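Local structure of soluble epoxide hydrolase (4INZ) at residues I53-F65 / A285-W299. The protein is a soluble epoxide hydrolase from Bacillus megaterium, a single-chain member of the alpha/beta hydrolase fold family. The protein carries 1 engineered substitution. Numbering follows the deposited sequence.
Sequences IWRHQIDEFSNDF and APQHEKPQEVNNVMW
Gln57 reaches from helix 55-61 into the step between helices 286-289 and 291-303, and its amide nitrogen carries the polar centre of the contact. NE2 donates to Asn295 OD1 at 2.9 Å and to the backbone Gln287 O at 3.0 Å, both acceptors lying near its amide plane, so the two bonds fix the rotation of the amide. The bend at chi2 (70°) turns the group to them. Asn295 in turn is a knob among His56, Gln57, Glu60 and Phe61. At one end Arg55 approaches His288 end-on: NH1 (3.0 Å) and NH2 both donate to ND1, with guanidinium and imidazole planes 80° apart. A water joins His56 NE2 to His288 O. At the other end Trp299 NE1 gives a nearly straight bond to the anti lone pair of Glu60 OE2 (2.8 Å).

Ring faces and aliphatic carbons supply the rest of the contact. Ile53 CG1 sits over the centre of the His288 ring in a CH-pi contact, and Pro291 CG makes another over one face of His56, toward its rim. Gln287 NE2 lies over the rim of one Trp54 face, 3.5 Å from Trp54 CH2. Phe61 sets CE1 over the centre of the Trp299 indole, 3.3 Å from Trp299 CE2, the ring planes inclined at 36°. Its CZ meets Met298 CB, and SD of the same methionine makes an oblique Met-aromatic contact with the Phe61 ring.

Here the helix after strand 40-44 packs against the C-terminal helix on one side of the alpha/beta hydrolase sheet, Met298 also touching strand 131-137. Because ND1 accepts both arginine bonds, that nitrogen of His288 is probably unprotonated, and the neighbouring guanidinium would further disfavour a positive imidazole.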
ATOM      1  N   ILE A  53       4.026   1.653  -9.631  1.00 16.60           N
ATOM      2  CA  ILE A  53       5.055   1.039  -8.786  1.00 16.12           C
ATOM      3  C   ILE A  53       5.094  -0.481  -8.987  1.00 16.91           C
ATOM      4  O   ILE A  53       6.112  -1.131  -8.727  1.00 18.46           O
ATOM      5  CB  ILE A  53       4.904   1.395  -7.287  1.00 14.63           C
ATOM      6  CG1 ILE A  53       6.177   1.013  -6.521  1.00 15.20           C
ATOM      7  CG2 ILE A  53       3.667   0.711  -6.672  1.00 15.72           C
ATOM      8  CD1 ILE A  53       6.244   1.628  -5.146  1.00 17.17           C
ATOM      9  N   TRP A  54       3.991  -1.033  -9.485  1.00 16.60           N
ATOM     10  CA  TRP A  54       3.852  -2.479  -9.639  1.00 16.70           C
ATOM     11  C   TRP A  54       4.249  -2.992 -11.020  1.00 17.02           C
ATOM     12  O   TRP A  54       4.064  -4.175 -11.329  1.00 17.68           O
ATOM     13  CB  TRP A  54       2.409  -2.893  -9.355  1.00 15.81           C
ATOM     14  CG  TRP A  54       1.956  -2.567  -7.979  1.00 16.07           C
ATOM     15  CD1 TRP A  54       1.033  -1.618  -7.616  1.00 15.81           C
ATOM     16  CD2 TRP A  54       2.397  -3.187  -6.771  1.00 16.21           C
ATOM     17  NE1 TRP A  54       0.869  -1.622  -6.248  1.00 16.80           N
ATOM     18  CE2 TRP A  54       1.692  -2.575  -5.707  1.00 16.75           C
ATOM     19  CE3 TRP A  54       3.309  -4.209  -6.484  1.00 16.08           C
ATOM     20  CZ2 TRP A  54       1.882  -2.948  -4.374  1.00 17.41           C
ATOM     21  CZ3 TRP A  54       3.490  -4.585  -5.155  1.00 16.35           C
ATOM     22  CH2 TRP A  54       2.778  -3.954  -4.118  1.00 16.80           C
ATOM     23  N   ARG A  55       4.799  -2.106 -11.845  1.00 16.01           N
ATOM     24  CA  ARG A  55       5.077  -2.429 -13.246  1.00 17.89           C
ATOM     25  C   ARG A  55       5.795  -3.771 -13.470  1.00 18.24           C
ATOM     26  O   ARG A  55       5.484  -4.496 -14.423  1.00 18.28           O
ATOM     27  CB  ARG A  55       5.869  -1.290 -13.898  1.00 18.85           C
ATOM     28  CG  ARG A  55       7.219  -1.009 -13.237  1.00 18.70           C
ATOM     29  CD  ARG A  55       7.698   0.406 -13.566  1.00 19.10           C
ATOM     30  NE  ARG A  55       8.997   0.701 -12.972  1.00 18.23           N
ATOM     31  CZ  ARG A  55       9.166   1.069 -11.707  1.00 18.74           C
ATOM     32  NH1 ARG A  55       8.111   1.185 -10.901  1.00 17.80           N
ATOM     33  NH2 ARG A  55      10.389   1.313 -11.245  1.00 19.17           N
ATOM     34  N   HIS A  56       6.765  -4.096 -12.616  1.00 17.15           N
ATOM     35  CA  HIS A  56       7.543  -5.317 -12.817  1.00 17.48           C
ATOM     36  C   HIS A  56       6.747  -6.576 -12.489  1.00 18.07           C
ATOM     37  O   HIS A  56       6.985  -7.641 -13.072  1.00 19.20           O
ATOM     38  CB  HIS A  56       8.832  -5.286 -12.000  1.00 18.18           C
ATOM     39  CG  HIS A  56       9.747  -4.159 -12.365  1.00 19.09           C
ATOM     40  ND1 HIS A  56      10.374  -4.078 -13.591  1.00 23.27           N
ATOM     41  CD2 HIS A  56      10.146  -3.072 -11.664  1.00 18.76           C
ATOM     42  CE1 HIS A  56      11.117  -2.984 -13.630  1.00 24.27           C
ATOM     43  NE2 HIS A  56      11.005  -2.361 -12.470  1.00 21.77           N
ATOM     44  N   GLN A  57       5.814  -6.459 -11.551  1.00 15.86           N
ATOM     45  CA  GLN A  57       4.941  -7.585 -11.225  1.00 17.01           C
ATOM     46  C   GLN A  57       3.826  -7.719 -12.252  1.00 18.00           C
ATOM     47  O   GLN A  57       3.413  -8.824 -12.583  1.00 19.61           O
ATOM     48  CB  GLN A  57       4.361  -7.450  -9.809  1.00 16.19           C
ATOM     49  CG  GLN A  57       5.389  -7.678  -8.697  1.00 16.27           C
ATOM     50  CD  GLN A  57       6.391  -6.548  -8.616  1.00 16.65           C
ATOM     51  OE1 GLN A  57       6.018  -5.367  -8.595  1.00 17.30           O
ATOM     52  NE2 GLN A  57       7.673  -6.896  -8.567  1.00 15.93           N
ATOM     53  N   ILE A  58       3.334  -6.592 -12.750  1.00 17.78           N
ATOM     54  CA  ILE A  58       2.360  -6.624 -13.841  1.00 20.02           C
ATOM     55  C   ILE A  58       2.958  -7.376 -15.039  1.00 21.64           C
ATOM     56  O   ILE A  58       2.317  -8.260 -15.615  1.00 23.57           O
ATOM     57  CB  ILE A  58       1.929  -5.207 -14.253  1.00 20.93           C
ATOM     58  CG1 ILE A  58       1.093  -4.585 -13.138  1.00 20.03           C
ATOM     59  CG2 ILE A  58       1.119  -5.240 -15.562  1.00 21.67           C
ATOM     60  CD1 ILE A  58       0.856  -3.104 -13.316  1.00 22.51           C
ATOM     61  N   ASP A  59       4.194  -7.045 -15.400  1.00 20.89           N
ATOM     62  CA  ASP A  59       4.830  -7.703 -16.544  1.00 23.39           C
ATOM     63  C   ASP A  59       5.066  -9.191 -16.302  1.00 22.56           C
ATOM     64  O   ASP A  59       4.907 -10.018 -17.209  1.00 24.14           O
ATOM     65  CB  ASP A  59       6.142  -7.008 -16.915  1.00 29.14           C
ATOM     66  CG  ASP A  59       5.922  -5.632 -17.522  1.00 36.59           C
ATOM     67  OD1 ASP A  59       4.786  -5.342 -17.968  1.00 38.37           O
ATOM     68  OD2 ASP A  59       6.887  -4.840 -17.557  1.00 40.48           O
ATOM     69  N   GLU A  60       5.437  -9.536 -15.075  1.00 20.19           N
ATOM     70  CA  GLU A  60       5.821 -10.911 -14.779  1.00 19.32           C
ATOM     71  C   GLU A  60       4.621 -11.837 -14.624  1.00 20.36           C
ATOM     72  O   GLU A  60       4.645 -12.979 -15.081  1.00 23.87           O
ATOM     73  CB  GLU A  60       6.691 -10.973 -13.516  1.00 21.58           C
ATOM     74  CG  GLU A  60       6.971 -12.390 -13.038  1.00 24.23           C
ATOM     75  CD  GLU A  60       7.923 -13.169 -13.950  1.00 28.74           C
ATOM     76  OE1 GLU A  60       8.564 -12.562 -14.834  1.00 29.07           O
ATOM     77  OE2 GLU A  60       8.030 -14.401 -13.775  1.00 31.22           O
ATOM     78  N   PHE A  61       3.571 -11.350 -13.973  1.00 18.85           N
ATOM     79  CA  PHE A  61       2.448 -12.221 -13.617  1.00 19.27           C
ATOM     80  C   PHE A  61       1.260 -12.166 -14.568  1.00 22.38           C
ATOM     81  O   PHE A  61       0.298 -12.916 -14.401  1.00 23.02           O
ATOM     82  CB  PHE A  61       2.022 -11.969 -12.167  1.00 19.67           C
ATOM     83  CG  PHE A  61       3.067 -12.386 -11.180  1.00 21.38           C
ATOM     84  CD1 PHE A  61       3.134 -13.701 -10.740  1.00 21.86           C
ATOM     85  CD2 PHE A  61       4.020 -11.479 -10.734  1.00 21.00           C
ATOM     86  CE1 PHE A  61       4.120 -14.096  -9.851  1.00 22.88           C
ATOM     87  CE2 PHE A  61       5.012 -11.870  -9.850  1.00 20.73           C
ATOM     88  CZ  PHE A  61       5.059 -13.179  -9.408  1.00 21.36           C
ATOM     89  N   SER A  62       1.340 -11.308 -15.583  1.00 21.93           N
ATOM     90  CA  SER A  62       0.229 -11.159 -16.529  1.00 23.98           C
ATOM     91  C   SER A  62       0.076 -12.305 -17.539  1.00 26.92           C
ATOM     92  O   SER A  62      -0.911 -12.356 -18.276  1.00 29.07           O
ATOM     93  CB  SER A  62       0.312  -9.814 -17.257  1.00 24.58           C
ATOM     94  OG  SER A  62       1.543  -9.677 -17.945  1.00 25.69           O
ATOM     95  N   ASN A  63       1.033 -13.223 -17.580  1.00 29.27           N
ATOM     96  CA  ASN A  63       0.893 -14.391 -18.446  1.00 31.81           C
ATOM     97  C   ASN A  63       0.088 -15.494 -17.774  1.00 30.04           C
ATOM     98  O   ASN A  63      -0.366 -16.429 -18.433  1.00 32.35           O
ATOM     99  CB  ASN A  63       2.260 -14.932 -18.875  1.00 36.84           C
ATOM    100  CG  ASN A  63       3.099 -13.894 -19.591  1.00 41.42           C
ATOM    101  OD1 ASN A  63       4.207 -13.575 -19.158  1.00 44.56           O
ATOM    102  ND2 ASN A  63       2.576 -13.359 -20.689  1.00 42.04           N
ATOM    103  N   ASP A  64      -0.090 -15.380 -16.462  1.00 27.17           N
ATOM    104  CA  ASP A  64      -0.778 -16.416 -15.698  1.00 27.33           C
ATOM    105  C   ASP A  64      -1.949 -15.884 -14.879  1.00 26.69           C
ATOM    106  O   ASP A  64      -2.789 -16.658 -14.409  1.00 27.96           O
ATOM    107  CB  ASP A  64       0.216 -17.143 -14.786  1.00 30.01           C
ATOM    108  CG  ASP A  64       1.243 -17.938 -15.568  1.00 32.45           C
ATOM    109  OD1 ASP A  64       0.916 -19.066 -15.978  1.00 35.67           O
ATOM    110  OD2 ASP A  64       2.371 -17.437 -15.780  1.00 32.61           O
ATOM    111  N   PHE A  65      -2.004 -14.566 -14.720  1.00 23.87           N
ATOM    112  CA  PHE A  65      -3.032 -13.916 -13.912  1.00 24.04           C
ATOM    113  C   PHE A  65      -3.585 -12.693 -14.641  1.00 23.39           C
ATOM    114  O   PHE A  65      -2.931 -12.134 -15.520  1.00 22.83           O
ATOM    115  CB  PHE A  65      -2.441 -13.426 -12.587  1.00 23.30           C
ATOM    116  CG  PHE A  65      -2.044 -14.525 -11.635  1.00 25.52           C
ATOM    117  CD1 PHE A  65      -0.752 -15.038 -11.637  1.00 24.67           C
ATOM    118  CD2 PHE A  65      -2.956 -15.020 -10.710  1.00 24.82           C
ATOM    119  CE1 PHE A  65      -0.386 -16.047 -10.748  1.00 25.46           C
ATOM    120  CE2 PHE A  65      -2.599 -16.026  -9.815  1.00 26.19           C
ATOM    121  CZ  PHE A  65      -1.315 -16.539  -9.829  1.00 26.57           C
ATOM    122  N   ALA A 285      10.437  -0.121  -0.627  1.00 17.20           N
ATOM    123  CA  ALA A 285       9.636  -0.617  -1.753  1.00 16.76           C
ATOM    124  C   ALA A 285      10.343  -1.711  -2.553  1.00 16.38           C
ATOM    125  O   ALA A 285      10.759  -1.500  -3.701  1.00 15.26           O
ATOM    126  CB  ALA A 285       9.240   0.532  -2.662  1.00 19.24           C
ATOM    127  N   PRO A 286      10.463  -2.901  -1.955  1.00 16.67           N
ATOM    128  CA  PRO A 286      11.171  -4.015  -2.593  1.00 16.39           C
ATOM    129  C   PRO A 286      10.638  -4.323  -3.985  1.00 15.90           C
ATOM    130  O   PRO A 286      11.401  -4.745  -4.843  1.00 15.94           O
ATOM    131  CB  PRO A 286      10.869  -5.197  -1.668  1.00 17.66           C
ATOM    132  CG  PRO A 286      10.601  -4.576  -0.329  1.00 18.36           C
ATOM    133  CD  PRO A 286       9.901  -3.270  -0.644  1.00 18.30           C
ATOM    134  N   GLN A 287       9.345  -4.123  -4.205  1.00 15.39           N
ATOM    135  CA  GLN A 287       8.746  -4.581  -5.449  1.00 15.44           C
ATOM    136  C   GLN A 287       9.399  -3.970  -6.692  1.00 17.06           C
ATOM    137  O   GLN A 287       9.484  -4.638  -7.724  1.00 17.20           O
ATOM    138  CB  GLN A 287       7.216  -4.410  -5.449  1.00 14.75           C
ATOM    139  CG  GLN A 287       6.702  -2.974  -5.486  1.00 16.42           C
ATOM    140  CD  GLN A 287       6.527  -2.372  -4.106  1.00 19.26           C
ATOM    141  OE1 GLN A 287       7.351  -2.588  -3.215  1.00 19.84           O
ATOM    142  NE2 GLN A 287       5.438  -1.617  -3.917  1.00 18.33           N
ATOM    143  N   HIS A 288       9.854  -2.717  -6.611  1.00 16.84           N
ATOM    144  CA  HIS A 288      10.592  -2.147  -7.745  1.00 16.47           C
ATOM    145  C   HIS A 288      12.075  -1.881  -7.493  1.00 17.34           C
ATOM    146  O   HIS A 288      12.809  -1.584  -8.431  1.00 17.97           O
ATOM    147  CB  HIS A 288       9.879  -0.956  -8.433  1.00 14.97           C
ATOM    148  CG  HIS A 288       9.837   0.309  -7.631  1.00 16.07           C
ATOM    149  ND1 HIS A 288       9.443   1.513  -8.181  1.00 17.36           N
ATOM    150  CD2 HIS A 288      10.108   0.563  -6.329  1.00 15.82           C
ATOM    151  CE1 HIS A 288       9.477   2.452  -7.255  1.00 18.99           C
ATOM    152  NE2 HIS A 288       9.877   1.902  -6.119  1.00 17.60           N
ATOM    153  N   GLU A 289      12.521  -2.033  -6.245  1.00 15.87           N
ATOM    154  CA  GLU A 289      13.954  -1.985  -5.944  1.00 17.92           C
ATOM    155  C   GLU A 289      14.676  -3.267  -6.354  1.00 17.58           C
ATOM    156  O   GLU A 289      15.789  -3.218  -6.899  1.00 19.48           O
ATOM    157  CB  GLU A 289      14.189  -1.746  -4.452  1.00 18.84           C
ATOM    158  CG  GLU A 289      13.751  -0.388  -3.964  1.00 19.13           C
ATOM    159  CD  GLU A 289      14.010  -0.194  -2.480  1.00 23.24           C
ATOM    160  OE1 GLU A 289      15.111  -0.580  -2.012  1.00 23.65           O
ATOM    161  OE2 GLU A 289      13.111   0.348  -1.788  1.00 24.59           O
ATOM    162  N   LYS A 290      14.044  -4.410  -6.078  1.00 17.69           N
ATOM    163  CA  LYS A 290      14.625  -5.727  -6.341  1.00 17.22           C
ATOM    164  C   LYS A 290      13.568  -6.632  -6.971  1.00 17.04           C
ATOM    165  O   LYS A 290      13.156  -7.635  -6.380  1.00 16.56           O
ATOM    166  CB  LYS A 290      15.117  -6.359  -5.034  1.00 18.16           C
ATOM    167  CG  LYS A 290      16.215  -5.571  -4.329  1.00 20.56           C
ATOM    168  CD  LYS A 290      17.497  -5.525  -5.149  1.00 24.57           C
ATOM    169  CE  LYS A 290      18.635  -4.870  -4.358  1.00 30.37           C
ATOM    170  NZ  LYS A 290      19.985  -5.005  -5.008  1.00 32.43           N
ATOM    171  N   PRO A 291      13.118  -6.283  -8.176  1.00 16.73           N
ATOM    172  CA  PRO A 291      11.952  -6.978  -8.737  1.00 16.81           C
ATOM    173  C   PRO A 291      12.184  -8.469  -8.989  1.00 17.37           C
ATOM    174  O   PRO A 291      11.254  -9.261  -8.822  1.00 17.85           O
ATOM    175  CB  PRO A 291      11.701  -6.234 -10.055  1.00 18.64           C
ATOM    176  CG  PRO A 291      13.019  -5.604 -10.392  1.00 20.26           C
ATOM    177  CD  PRO A 291      13.608  -5.217  -9.065  1.00 17.88           C
ATOM    178  N   GLN A 292      13.388  -8.856  -9.395  1.00 20.09           N
ATOM    179  CA  GLN A 292      13.614 -10.265  -9.700  1.00 20.55           C
ATOM    180  C   GLN A 292      13.533 -11.121  -8.437  1.00 20.51           C
ATOM    181  O   GLN A 292      12.861 -12.158  -8.416  1.00 21.66           O
ATOM    182  CB  GLN A 292      14.954 -10.487 -10.401  1.00 25.60           C
ATOM    183  CG  GLN A 292      15.187 -11.950 -10.728  1.00 33.88           C
ATOM    184  CD  GLN A 292      16.379 -12.182 -11.647  1.00 42.70           C
ATOM    185  OE1 GLN A 292      16.807 -11.283 -12.378  1.00 46.23           O
ATOM    186  NE2 GLN A 292      16.916 -13.394 -11.614  1.00 45.75           N
ATOM    187  N   GLU A 293      14.225 -10.692  -7.384  1.00 19.52           N
ATOM    188  CA  GLU A 293      14.165 -11.406  -6.105  1.00 18.67           C
ATOM    189  C   GLU A 293      12.718 -11.496  -5.600  1.00 18.68           C
ATOM    190  O   GLU A 293      12.251 -12.554  -5.156  1.00 17.86           O
ATOM    191  CB  GLU A 293      15.037 -10.713  -5.055  1.00 19.60           C
ATOM    192  CG  GLU A 293      15.035 -11.450  -3.732  1.00 17.90           C
ATOM    193  CD  GLU A 293      15.995 -10.874  -2.719  1.00 21.37           C
ATOM    194  OE1 GLU A 293      16.760  -9.950  -3.072  1.00 24.45           O
ATOM    195  OE2 GLU A 293      15.990 -11.356  -1.563  1.00 21.87           O
ATOM    196  N   VAL A 294      12.018 -10.370  -5.653  1.00 16.75           N
ATOM    197  CA  VAL A 294      10.625 -10.315  -5.220  1.00 16.56           C
ATOM    198  C   VAL A 294       9.739 -11.252  -6.042  1.00 16.66           C
ATOM    199  O   VAL A 294       8.938 -12.028  -5.493  1.00 17.40           O
ATOM    200  CB  VAL A 294      10.082  -8.874  -5.323  1.00 15.92           C
ATOM    201  CG1 VAL A 294       8.559  -8.864  -5.254  1.00 17.35           C
ATOM    202  CG2 VAL A 294      10.691  -7.996  -4.221  1.00 16.38           C
ATOM    203  N   ASN A 295       9.885 -11.188  -7.360  1.00 15.31           N
ATOM    204  CA  ASN A 295       9.044 -11.997  -8.238  1.00 16.67           C
ATOM    205  C   ASN A 295       9.226 -13.484  -7.981  1.00 16.79           C
ATOM    206  O   ASN A 295       8.263 -14.254  -8.008  1.00 17.25           O
ATOM    207  CB  ASN A 295       9.295 -11.656  -9.709  1.00 18.05           C
ATOM    208  CG  ASN A 295       8.696 -10.311 -10.098  1.00 20.78           C
ATOM    209  OD1 ASN A 295       7.912  -9.728  -9.339  1.00 19.72           O
ATOM    210  ND2 ASN A 295       9.049  -9.820 -11.290  1.00 22.08           N
ATOM    211  N   ASN A 296      10.459 -13.891  -7.708  1.00 16.96           N
ATOM    212  CA  ASN A 296      10.715 -15.306  -7.468  1.00 17.53           C
ATOM    213  C   ASN A 296      10.100 -15.783  -6.155  1.00 18.01           C
ATOM    214  O   ASN A 296       9.644 -16.923  -6.055  1.00 18.56           O
ATOM    215  CB  ASN A 296      12.210 -15.615  -7.531  1.00 19.28           C
ATOM    216  CG  ASN A 296      12.727 -15.651  -8.956  1.00 24.98           C
ATOM    217  OD1 ASN A 296      11.954 -15.828  -9.900  1.00 26.75           O
ATOM    218  ND2 ASN A 296      14.035 -15.475  -9.122  1.00 28.32           N
ATOM    219  N   VAL A 297      10.081 -14.902  -5.158  1.00 17.55           N
ATOM    220  CA  VAL A 297       9.448 -15.218  -3.879  1.00 17.55           C
ATOM    221  C   VAL A 297       7.927 -15.294  -4.041  1.00 17.63           C
ATOM    222  O   VAL A 297       7.273 -16.183  -3.480  1.00 18.28           O
ATOM    223  CB  VAL A 297       9.824 -14.193  -2.783  1.00 16.02           C
ATOM    224  CG1 VAL A 297       8.997 -14.432  -1.513  1.00 16.72           C
ATOM    225  CG2 VAL A 297      11.324 -14.288  -2.469  1.00 18.58           C
ATOM    226  N   MET A 298       7.368 -14.375  -4.824  1.00 15.87           N
ATOM    227  CA  MET A 298       5.934 -14.408  -5.090  1.00 17.45           C
ATOM    228  C   MET A 298       5.548 -15.720  -5.758  1.00 17.85           C
ATOM    229  O   MET A 298       4.595 -16.366  -5.337  1.00 17.63           O
ATOM    230  CB  MET A 298       5.492 -13.207  -5.933  1.00 16.29           C
ATOM    231  CG  MET A 298       5.602 -11.887  -5.184  1.00 16.00           C
ATOM    232  SD  MET A 298       5.226 -10.450  -6.218  1.00 17.95           S
ATOM    233  CE  MET A 298       3.510 -10.772  -6.646  1.00 18.53           C
ATOM    234  N   TRP A 299       6.295 -16.120  -6.786  1.00 17.42           N
ATOM    235  CA  TRP A 299       6.035 -17.403  -7.444  1.00 18.60           C
ATOM    236  C   TRP A 299       6.124 -18.551  -6.447  1.00 19.41           C
ATOM    237  O   TRP A 299       5.276 -19.451  -6.427  1.00 20.38           O
ATOM    238  CB  TRP A 299       7.027 -17.657  -8.581  1.00 19.98           C
ATOM    239  CG  TRP A 299       6.628 -17.029  -9.879  1.00 24.38           C
ATOM    240  CD1 TRP A 299       7.353 -16.139 -10.622  1.00 25.32           C
ATOM    241  CD2 TRP A 299       5.405 -17.244 -10.590  1.00 27.12           C
ATOM    242  NE1 TRP A 299       6.657 -15.790 -11.754  1.00 26.88           N
ATOM    243  CE2 TRP A 299       5.457 -16.451 -11.758  1.00 28.56           C
ATOM    244  CE3 TRP A 299       4.269 -18.022 -10.351  1.00 28.47           C
ATOM    245  CZ2 TRP A 299       4.413 -16.421 -12.689  1.00 32.22           C
ATOM    246  CZ3 TRP A 299       3.232 -17.992 -11.284  1.00 31.37           C
ATOM    247  CH2 TRP A 299       3.315 -17.198 -12.434  1.00 31.56           C
TER
HETATM  248  O   HOH W   1      12.899  -0.910 -11.016  1.00 22.10           O